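Local coordinates for protein APL1 (Anopheles gambiae, PDB 3O6N) that probably pairs with the leucine-rich repeat protein LRIM1 in a heterodimeric complex that regulates complement-like immunity in the mosquito, at residues L335-L346 with L359-D370; E261-V269 with L284-I294. All coordinates share one frame; numbering follows the deposited sequence.

Contact 1. Residues L335-L346 with L359-D370; sequences LSTHHTLKNLTL and LFRNVARPAVDD. With NAG (2-acetamido-2-deoxy-beta-D-glucopyranose), chain D.
L344 and the loop A367-D369 are joined by two backbone hydrogen bonds: L344 N donates to A367 O at 3.0 Å, and D369 N returns to L344 O at 2.8 Å. The second is the straighter, with 167° at the hydrogen. One residue on, the D370 carboxylate replaces a backbone acceptor, OD1 taking L346 N at 2.9 Å through its syn lone pair. Its OD2 is engaged by S347 OG, so both oxygens have partners. At the other end H339 uses both ring nitrogens. H339 NE2 donates to N362 O at 2.8 Å, close to the ring plane although above the carbonyl plane, while ND1 accepts from L341 N. These in-plane partners fix the ring's rotation, and L335 CD1 lies over the centre of one face. Placing CG between the backbone N and the carbonyl carbon (chi1 73°) brings ring atom NE2 to N362 O. Strand 343-345 is the last of the long run of parallel strands in the leucine-rich repeat solenoid, and the loop after helix 353-359 runs along its edge, consistent with a disulfide-bonded C-terminal cap (C353-C387, C375-C386). N362 ND2 makes only a weak bond to L335 O, but a water accepts from ND2 and donates to both L335 O and L359 O. Between the polar ends, L346 CD1 meets L359 CD2 tip to tip at 3.9 Å, and the L346 side chain crosses that of V368 at about a right angle. N343 ND2 is covalently bonded to the N-acetylglucosamine, whose N2 gives D369 OD1 a weak bond of 3.4 Å.

Contact 2. Residues E261-V269 with L284-I294; sequences EKIMYHPFV and LVALNLYGQPI
The short, weakly bonded strands 262-264 and 286-288 run parallel, with axes 4.8 Å apart and 9° between their directions; hydrogen bonds I263 N to A286 O and N288 N to I263 O join them, with V285 N to E261 O just before. The shortest is N288 N to I263 O, 2.8 Å with 172° at the hydrogen. I263 and L287 project from the same face, side by side, with L287 CD1 3.8 Å from I263 CB. L284 CD1 packs on I263 CG1, extending this buried apolar layer. K262, A286, M264 and N288 occupy the other face, where the M264 sulfur SD rests 3.6 Å from N288 CB.

Beyond the strands Y265 carries much of the contact. Its CG lies between the backbone N and the carbonyl carbon (chi1 61°), which sets the ring over the turn at G291. G291 CA makes a CH-pi contact 3.9 Å from the Y265 ring centroid, and Q292 N sits over the same face. N288 OD1 comes to the ring edge instead. That oxygen also accepts from Y290 N (an Asx turn) and G291 N, together an Asx motif, so one amide shapes the loop that receives the tyrosine. A water donates to both Y265 O and Q292 O. On the inner side, I294 CD1 touches F268 CB at 3.7 Å, while L289 CD2 makes apolar contacts with F268 CD2 and Y265 CB. N313, just before helix 314-317, hydrogen-bonds L287 O and L289 N, linking this layer to the next. The two segments, 24 residues apart in register, form a short parallel pair separate from the main run of strands, in keeping with the coil-on-coil stacking of a leucine-rich repeat solenoid.

Overall arrangement
Contact 2 precedes contact 1 along the chain, and the two lie on the same side of the chain's centre, 26 Å and 33 Å from it. Their centres are 22 Å apart and their nearest atoms about 10 Å, so neither touches the other. Contact 2 joins successive turns within the solenoid, whereas contact 1 covers the edge of 343-345, the last strand of the main parallel run. Helix 314-317 and its neighbours lie between them: Q316 meets I294 and L289 of contact 2, and D318 bonds S336 of contact 1. Contact 1 carries an attached glycan, which Y324 also bonds; in contact 2 the E261 side chain is about 12 Å from a bound N-acetylglucosamine.

Contact 1. Residues L335-L346 with L359-D370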
# COMPACT_ATOMS: atom_id res chain seq x y z
N LEU A 335 -25.36 -23.09 -10.41
CA LEU A 335 -25.66 -21.72 -10.80
C LEU A 335 -27.07 -21.66 -11.36
O LEU A 335 -27.53 -22.59 -12.02
CB LEU A 335 -24.66 -21.22 -11.85
CG LEU A 335 -23.19 -21.03 -11.45
CD1 LEU A 335 -22.38 -20.61 -12.66
CD2 LEU A 335 -23.05 -20.00 -10.34
N SER A 336 -27.76 -20.55 -11.09
CA SER A 336 -29.09 -20.33 -11.64
C SER A 336 -28.99 -19.96 -13.12
O SER A 336 -27.94 -19.51 -13.58
CB SER A 336 -29.81 -19.21 -10.88
OG SER A 336 -30.02 -19.57 -9.53
N THR A 337 -30.09 -20.13 -13.84
CA THR A 337 -30.13 -19.81 -15.26
C THR A 337 -29.77 -18.34 -15.50
O THR A 337 -29.23 -17.98 -16.55
CB THR A 337 -31.52 -20.09 -15.86
OG1 THR A 337 -31.92 -21.43 -15.53
CG2 THR A 337 -31.49 -19.94 -17.37
N HIS A 338 -30.08 -17.50 -14.52
CA HIS A 338 -29.93 -16.05 -14.67
C HIS A 338 -28.70 -15.48 -13.97
O HIS A 338 -28.63 -14.27 -13.71
CB HIS A 338 -31.18 -15.36 -14.13
CG HIS A 338 -31.46 -15.66 -12.68
ND1 HIS A 338 -30.77 -15.05 -11.65
CD2 HIS A 338 -32.33 -16.51 -12.10
CE1 HIS A 338 -31.22 -15.51 -10.50
NE2 HIS A 338 -32.16 -16.40 -10.74
N HIS A 339 -27.72 -16.33 -13.67
CA HIS A 339 -26.50 -15.86 -13.01
C HIS A 339 -25.80 -14.81 -13.87
O HIS A 339 -25.99 -14.77 -15.09
CB HIS A 339 -25.55 -17.02 -12.72
CG HIS A 339 -24.87 -17.55 -13.95
ND1 HIS A 339 -23.72 -16.99 -14.46
CD2 HIS A 339 -25.19 -18.57 -14.78
CE1 HIS A 339 -23.35 -17.65 -15.54
NE2 HIS A 339 -24.23 -18.62 -15.75
N THR A 340 -24.99 -13.97 -13.24
CA THR A 340 -24.36 -12.85 -13.93
C THR A 340 -22.85 -13.03 -14.14
O THR A 340 -22.16 -12.07 -14.49
CB THR A 340 -24.59 -11.53 -13.18
OG1 THR A 340 -24.21 -11.68 -11.81
CG2 THR A 340 -26.06 -11.13 -13.24
N LEU A 341 -22.35 -14.24 -13.95
CA LEU A 341 -20.91 -14.48 -14.06
C LEU A 341 -20.36 -14.22 -15.46
O LEU A 341 -20.95 -14.65 -16.46
CB LEU A 341 -20.54 -15.90 -13.61
CG LEU A 341 -20.60 -16.14 -12.09
CD1 LEU A 341 -20.51 -17.63 -11.77
CD2 LEU A 341 -19.51 -15.36 -11.37
N LYS A 342 -19.24 -13.51 -15.52
CA LYS A 342 -18.55 -13.21 -16.77
C LYS A 342 -17.17 -13.86 -16.81
O LYS A 342 -16.61 -14.08 -17.88
CB LYS A 342 -18.42 -11.69 -16.96
CG LYS A 342 -19.74 -10.96 -17.11
CD LYS A 342 -20.53 -11.49 -18.30
CE LYS A 342 -21.85 -10.76 -18.45
NZ LYS A 342 -22.64 -11.26 -19.61
N ASN A 343 -16.63 -14.16 -15.64
CA ASN A 343 -15.32 -14.81 -15.53
C ASN A 343 -15.34 -15.82 -14.39
O ASN A 343 -15.54 -15.46 -13.23
CB ASN A 343 -14.23 -13.76 -15.29
CG ASN A 343 -12.83 -14.29 -15.57
OD1 ASN A 343 -12.56 -15.49 -15.44
ND2 ASN A 343 -11.93 -13.39 -15.97
N LEU A 344 -15.14 -17.09 -14.72
CA LEU A 344 -15.20 -18.18 -13.75
C LEU A 344 -14.01 -19.12 -13.93
O LEU A 344 -13.73 -19.56 -15.04
CB LEU A 344 -16.51 -18.95 -13.93
CG LEU A 344 -16.78 -20.18 -13.07
CD1 LEU A 344 -16.87 -19.80 -11.59
CD2 LEU A 344 -18.06 -20.88 -13.53
N THR A 345 -13.30 -19.42 -12.84
CA THR A 345 -12.25 -20.44 -12.89
C THR A 345 -12.66 -21.68 -12.09
O THR A 345 -13.24 -21.56 -11.01
CB THR A 345 -10.88 -19.92 -12.41
OG1 THR A 345 -10.97 -19.49 -11.05
CG2 THR A 345 -10.41 -18.76 -13.29
N LEU A 346 -12.35 -22.85 -12.62
CA LEU A 346 -12.89 -24.11 -12.10
C LEU A 346 -11.87 -25.24 -12.04
O LEU A 346 -12.14 -26.30 -11.46
CB LEU A 346 -14.06 -24.57 -12.96
CG LEU A 346 -15.26 -23.63 -13.06
CD1 LEU A 346 -16.22 -24.10 -14.15
CD2 LEU A 346 -15.96 -23.52 -11.71
N LEU A 359 -23.92 -27.83 -14.60
CA LEU A 359 -23.33 -26.49 -14.58
C LEU A 359 -23.28 -25.89 -15.97
O LEU A 359 -23.71 -24.75 -16.18
CB LEU A 359 -21.92 -26.55 -13.99
CG LEU A 359 -21.22 -25.20 -13.81
CD1 LEU A 359 -21.99 -24.33 -12.83
CD2 LEU A 359 -19.79 -25.41 -13.35
N PHE A 360 -22.76 -26.66 -16.92
CA PHE A 360 -22.53 -26.16 -18.28
C PHE A 360 -23.80 -25.97 -19.11
O PHE A 360 -23.74 -25.56 -20.27
CB PHE A 360 -21.50 -27.02 -19.01
CG PHE A 360 -20.08 -26.62 -18.72
CD1 PHE A 360 -19.36 -25.89 -19.65
CD2 PHE A 360 -19.48 -26.96 -17.52
CE1 PHE A 360 -18.05 -25.51 -19.39
CE2 PHE A 360 -18.18 -26.58 -17.25
CZ PHE A 360 -17.46 -25.85 -18.19
N ARG A 361 -24.96 -26.25 -18.53
CA ARG A 361 -26.21 -25.88 -19.18
C ARG A 361 -26.39 -24.36 -19.12
O ARG A 361 -27.12 -23.78 -19.93
CB ARG A 361 -27.40 -26.58 -18.51
CG ARG A 361 -27.38 -28.10 -18.63
CD ARG A 361 -28.65 -28.70 -18.04
NE ARG A 361 -29.83 -28.37 -18.83
CZ ARG A 361 -31.08 -28.49 -18.40
NH1 ARG A 361 -31.32 -28.93 -17.17
NH2 ARG A 361 -32.09 -28.17 -19.19
N ASN A 362 -25.72 -23.72 -18.17
CA ASN A 362 -25.90 -22.29 -17.92
C ASN A 362 -24.64 -21.43 -18.06
O ASN A 362 -24.72 -20.20 -18.00
CB ASN A 362 -26.51 -22.06 -16.53
CG ASN A 362 -27.90 -22.63 -16.41
OD1 ASN A 362 -28.70 -22.54 -17.34
ND2 ASN A 362 -28.19 -23.24 -15.27
N VAL A 363 -23.49 -22.07 -18.23
CA VAL A 363 -22.25 -21.33 -18.41
C VAL A 363 -21.32 -22.14 -19.31
O VAL A 363 -21.42 -23.36 -19.38
CB VAL A 363 -21.57 -21.01 -17.06
CG1 VAL A 363 -20.90 -22.25 -16.49
CG2 VAL A 363 -20.56 -19.86 -17.20
N ALA A 364 -20.42 -21.45 -20.01
CA ALA A 364 -19.49 -22.12 -20.91
C ALA A 364 -18.24 -21.27 -21.13
O ALA A 364 -18.02 -20.29 -20.41
CB ALA A 364 -20.16 -22.43 -22.24
N ARG A 365 -17.44 -21.65 -22.11
CA ARG A 365 -16.25 -20.88 -22.45
C ARG A 365 -16.59 -19.87 -23.53
O ARG A 365 -17.42 -20.13 -24.39
CB ARG A 365 -15.12 -21.82 -22.89
CG ARG A 365 -14.71 -22.76 -21.77
CD ARG A 365 -13.52 -23.63 -22.11
NE ARG A 365 -13.05 -24.31 -20.90
CZ ARG A 365 -13.64 -25.38 -20.37
NH1 ARG A 365 -14.72 -25.90 -20.95
NH2 ARG A 365 -13.15 -25.92 -19.26
N PRO A 366 -15.92 -18.70 -23.50
CA PRO A 366 -14.77 -18.40 -22.64
C PRO A 366 -15.09 -17.76 -21.28
O PRO A 366 -14.15 -17.32 -20.62
CB PRO A 366 -13.97 -17.42 -23.50
CG PRO A 366 -15.03 -16.65 -24.23
CD PRO A 366 -16.16 -17.64 -24.49
N ALA A 367 -16.35 -17.70 -20.87
CA ALA A 367 -16.66 -17.20 -19.52
C ALA A 367 -15.89 -18.04 -18.51
O ALA A 367 -15.20 -17.51 -17.64
CB ALA A 367 -18.15 -17.25 -19.25
N VAL A 368 -16.01 -19.36 -18.64
CA VAL A 368 -15.12 -20.28 -17.94
C VAL A 368 -13.72 -20.09 -18.51
O VAL A 368 -13.48 -20.37 -19.69
CB VAL A 368 -15.57 -21.74 -18.10
CG1 VAL A 368 -14.54 -22.68 -17.48
CG2 VAL A 368 -16.94 -21.94 -17.44
N ASP A 369 -12.80 -19.63 -17.67
CA ASP A 369 -11.51 -19.14 -18.15
C ASP A 369 -10.45 -20.22 -18.23
O ASP A 369 -9.41 -20.03 -18.86
CB ASP A 369 -11.03 -18.00 -17.24
CG ASP A 369 -9.78 -17.34 -17.78
OD1 ASP A 369 -9.85 -16.73 -18.86
OD2 ASP A 369 -8.72 -17.42 -17.11
N ASP A 370 -10.69 -21.36 -17.60
CA ASP A 370 -9.67 -22.40 -17.52
C ASP A 370 -10.16 -23.81 -17.81
O ASP A 370 -11.33 -24.03 -18.13
CB ASP A 370 -8.95 -22.34 -16.16
CG ASP A 370 -9.89 -22.59 -14.99
OD1 ASP A 370 -11.12 -22.59 -15.19
OD2 ASP A 370 -9.38 -22.76 -13.86
C1 NAG D . -10.61 -13.99 -15.96
C2 NAG D . -9.81 -13.15 -16.94
C3 NAG D . -8.32 -13.45 -16.89
C4 NAG D . -7.81 -13.52 -15.46
C5 NAG D . -8.70 -14.43 -14.61
C6 NAG D . -8.23 -14.45 -13.16
C7 NAG D . -10.92 -12.41 -18.97
C8 NAG D . -11.51 -12.81 -20.29
N2 NAG D . -10.30 -13.37 -18.29
O3 NAG D . -7.61 -12.44 -17.58
O4 NAG D . -6.49 -14.01 -15.45
O5 NAG D . -10.04 -13.98 -14.66
O6 NAG D . -7.72 -15.72 -12.85
O7 NAG D . -11.02 -11.26 -18.57
O HOH W 1 -25.61 -23.83 -14.19

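Contact 2. Residues E261-V269 with L284-I294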
# COMPACT_ATOMS: atom_id res chain seq x y z
N GLU A 261 -9.24 -19.94 8.00
CA GLU A 261 -9.71 -21.31 7.85
C GLU A 261 -11.18 -21.39 7.48
O GLU A 261 -11.65 -22.42 7.00
CB GLU A 261 -9.42 -22.12 9.11
CG GLU A 261 -7.94 -22.25 9.41
CD GLU A 261 -7.67 -23.02 10.68
OE1 GLU A 261 -8.64 -23.51 11.30
OE2 GLU A 261 -6.48 -23.14 11.06
N LYS A 262 -11.91 -20.31 7.73
CA LYS A 262 -13.30 -20.24 7.29
C LYS A 262 -13.74 -18.81 7.02
O LYS A 262 -13.19 -17.86 7.57
CB LYS A 262 -14.23 -20.91 8.31
CG LYS A 262 -14.25 -20.25 9.68
CD LYS A 262 -15.09 -21.06 10.65
CE LYS A 262 -15.05 -20.48 12.05
NZ LYS A 262 -15.73 -21.36 13.04
N ILE A 263 -14.72 -18.67 6.13
CA ILE A 263 -15.35 -17.39 5.85
C ILE A 263 -16.85 -17.52 6.08
O ILE A 263 -17.52 -18.34 5.45
CB ILE A 263 -15.09 -16.94 4.40
CG1 ILE A 263 -13.62 -16.53 4.21
CG2 ILE A 263 -16.00 -15.77 4.03
CD1 ILE A 263 -13.22 -15.27 4.98
N MET A 264 -17.36 -16.73 7.02
CA MET A 264 -18.79 -16.70 7.33
C MET A 264 -19.37 -15.35 6.95
O MET A 264 -18.63 -14.38 6.79
CB MET A 264 -19.03 -16.95 8.82
CG MET A 264 -18.71 -18.36 9.28
SD MET A 264 -19.92 -19.58 8.72
CE MET A 264 -19.23 -21.08 9.41
N TYR A 265 -20.69 -15.27 6.84
CA TYR A 265 -21.33 -14.03 6.41
C TYR A 265 -21.37 -12.98 7.53
O TYR A 265 -21.50 -11.79 7.26
CB TYR A 265 -22.74 -14.33 5.91
CG TYR A 265 -23.64 -14.94 6.97
CD1 TYR A 265 -24.30 -14.14 7.89
CD2 TYR A 265 -23.83 -16.31 7.03
CE1 TYR A 265 -25.13 -14.71 8.86
CE2 TYR A 265 -24.65 -16.88 7.98
CZ TYR A 265 -25.30 -16.07 8.89
OH TYR A 265 -26.11 -16.65 9.84
N HIS A 266 -21.25 -13.42 8.77
CA HIS A 266 -21.44 -12.53 9.92
C HIS A 266 -20.65 -11.22 9.87
O HIS A 266 -21.22 -10.15 10.06
CB HIS A 266 -21.21 -13.27 11.24
CG HIS A 266 -22.16 -14.40 11.46
ND1 HIS A 266 -21.84 -15.71 11.18
CD2 HIS A 266 -23.43 -14.42 11.93
CE1 HIS A 266 -22.87 -16.48 11.47
NE2 HIS A 266 -23.84 -15.72 11.93
N PRO A 267 -19.33 -11.30 9.60
CA PRO A 267 -18.51 -10.08 9.61
C PRO A 267 -18.85 -9.09 8.49
O PRO A 267 -18.40 -7.95 8.55
CB PRO A 267 -17.09 -10.62 9.41
CG PRO A 267 -17.15 -12.05 9.80
CD PRO A 267 -18.52 -12.51 9.40
N PHE A 268 -19.63 -9.53 7.51
CA PHE A 268 -19.91 -8.72 6.33
C PHE A 268 -21.31 -8.09 6.31
O PHE A 268 -21.65 -7.37 5.38
CB PHE A 268 -19.71 -9.56 5.05
CG PHE A 268 -18.32 -10.13 4.91
CD1 PHE A 268 -17.32 -9.39 4.30
CD2 PHE A 268 -18.02 -11.39 5.39
CE1 PHE A 268 -16.04 -9.91 4.17
CE2 PHE A 268 -16.75 -11.91 5.27
CZ PHE A 268 -15.75 -11.17 4.65
N VAL A 269 -22.11 -8.37 7.33
CA VAL A 269 -23.51 -7.95 7.32
C VAL A 269 -23.71 -6.44 7.30
O VAL A 269 -24.78 -5.94 6.95
CB VAL A 269 -24.31 -8.54 8.51
CG1 VAL A 269 -24.27 -10.06 8.48
CG2 VAL A 269 -23.78 -8.00 9.83
N LEU A 284 -8.80 -22.09 3.70
CA LEU A 284 -10.24 -22.19 3.87
C LEU A 284 -10.74 -23.61 3.67
O LEU A 284 -10.43 -24.25 2.67
CB LEU A 284 -10.98 -21.26 2.91
CG LEU A 284 -10.62 -19.78 2.95
CD1 LEU A 284 -11.52 -19.03 1.99
CD2 LEU A 284 -10.74 -19.24 4.37
N VAL A 285 -11.52 -24.09 4.64
CA VAL A 285 -12.18 -25.38 4.52
C VAL A 285 -13.69 -25.21 4.59
O VAL A 285 -14.44 -26.15 4.37
CB VAL A 285 -11.73 -26.36 5.62
CG1 VAL A 285 -10.27 -26.73 5.46
CG2 VAL A 285 -11.99 -25.77 7.00
N ALA A 286 -14.12 -23.99 4.91
CA ALA A 286 -15.54 -23.72 5.10
C ALA A 286 -15.92 -22.35 4.58
O ALA A 286 -15.21 -21.37 4.80
CB ALA A 286 -15.91 -23.84 6.57
N LEU A 287 -17.06 -22.27 3.89
CA LEU A 287 -17.54 -21.02 3.34
C LEU A 287 -19.05 -20.91 3.46
O LEU A 287 -19.79 -21.73 2.92
CB LEU A 287 -17.16 -20.93 1.86
CG LEU A 287 -17.75 -19.74 1.10
CD1 LEU A 287 -17.10 -18.45 1.57
CD2 LEU A 287 -17.56 -19.92 -0.40
N ASN A 288 -19.52 -19.88 4.17
CA ASN A 288 -20.95 -19.61 4.23
C ASN A 288 -21.24 -18.14 3.97
O ASN A 288 -21.16 -17.32 4.88
CB ASN A 288 -21.55 -20.04 5.58
CG ASN A 288 -23.04 -19.77 5.66
OD1 ASN A 288 -23.60 -19.02 4.87
ND2 ASN A 288 -23.70 -20.40 6.63
N LEU A 289 -21.59 -17.83 2.73
CA LEU A 289 -22.09 -16.51 2.38
C LEU A 289 -23.54 -16.62 1.91
O LEU A 289 -24.03 -15.75 1.20
CB LEU A 289 -21.22 -15.86 1.30
CG LEU A 289 -19.81 -15.45 1.74
CD1 LEU A 289 -19.00 -14.94 0.54
CD2 LEU A 289 -19.86 -14.40 2.85
N TYR A 290 -24.21 -17.70 2.31
CA TYR A 290 -25.61 -17.89 1.94
C TYR A 290 -26.59 -17.54 3.06
O TYR A 290 -27.75 -17.24 2.80
CB TYR A 290 -25.87 -19.32 1.43
CG TYR A 290 -25.26 -20.42 2.27
CD1 TYR A 290 -25.98 -21.03 3.29
CD2 TYR A 290 -23.97 -20.87 2.01
CE1 TYR A 290 -25.42 -22.05 4.05
CE2 TYR A 290 -23.41 -21.88 2.76
CZ TYR A 290 -24.13 -22.47 3.78
OH TYR A 290 -23.56 -23.47 4.52
N GLY A 291 -26.12 -17.57 4.31
CA GLY A 291 -26.93 -17.11 5.42
C GLY A 291 -27.39 -15.68 5.19
O GLY A 291 -28.55 -15.33 5.42
N GLN A 292 -26.46 -14.84 4.73
CA GLN A 292 -26.78 -13.50 4.26
C GLN A 292 -25.74 -13.07 3.23
O GLN A 292 -24.64 -12.66 3.58
CB GLN A 292 -26.82 -12.50 5.43
CG GLN A 292 -27.22 -11.10 5.01
CD GLN A 292 -27.37 -10.15 6.18
OE1 GLN A 292 -27.91 -10.51 7.23
NE2 GLN A 292 -26.88 -8.92 6.02
N PRO A 293 -26.10 -13.20 1.94
CA PRO A 293 -25.16 -12.83 0.88
C PRO A 293 -24.81 -11.36 0.93
O PRO A 293 -25.55 -10.56 1.51
CB PRO A 293 -25.94 -13.14 -0.40
CG PRO A 293 -26.94 -14.19 0.02
CD PRO A 293 -27.33 -13.81 1.42
N ILE A 294 -23.68 -11.01 0.33
CA ILE A 294 -23.26 -9.63 0.20
C ILE A 294 -23.81 -9.14 -1.13
O ILE A 294 -23.29 -9.50 -2.19
CB ILE A 294 -21.72 -9.52 0.23
CG1 ILE A 294 -21.18 -10.17 1.50
CG2 ILE A 294 -21.28 -8.06 0.12
CD1 ILE A 294 -19.70 -10.47 1.45
O HOH W 2 -23.15 -10.87 5.09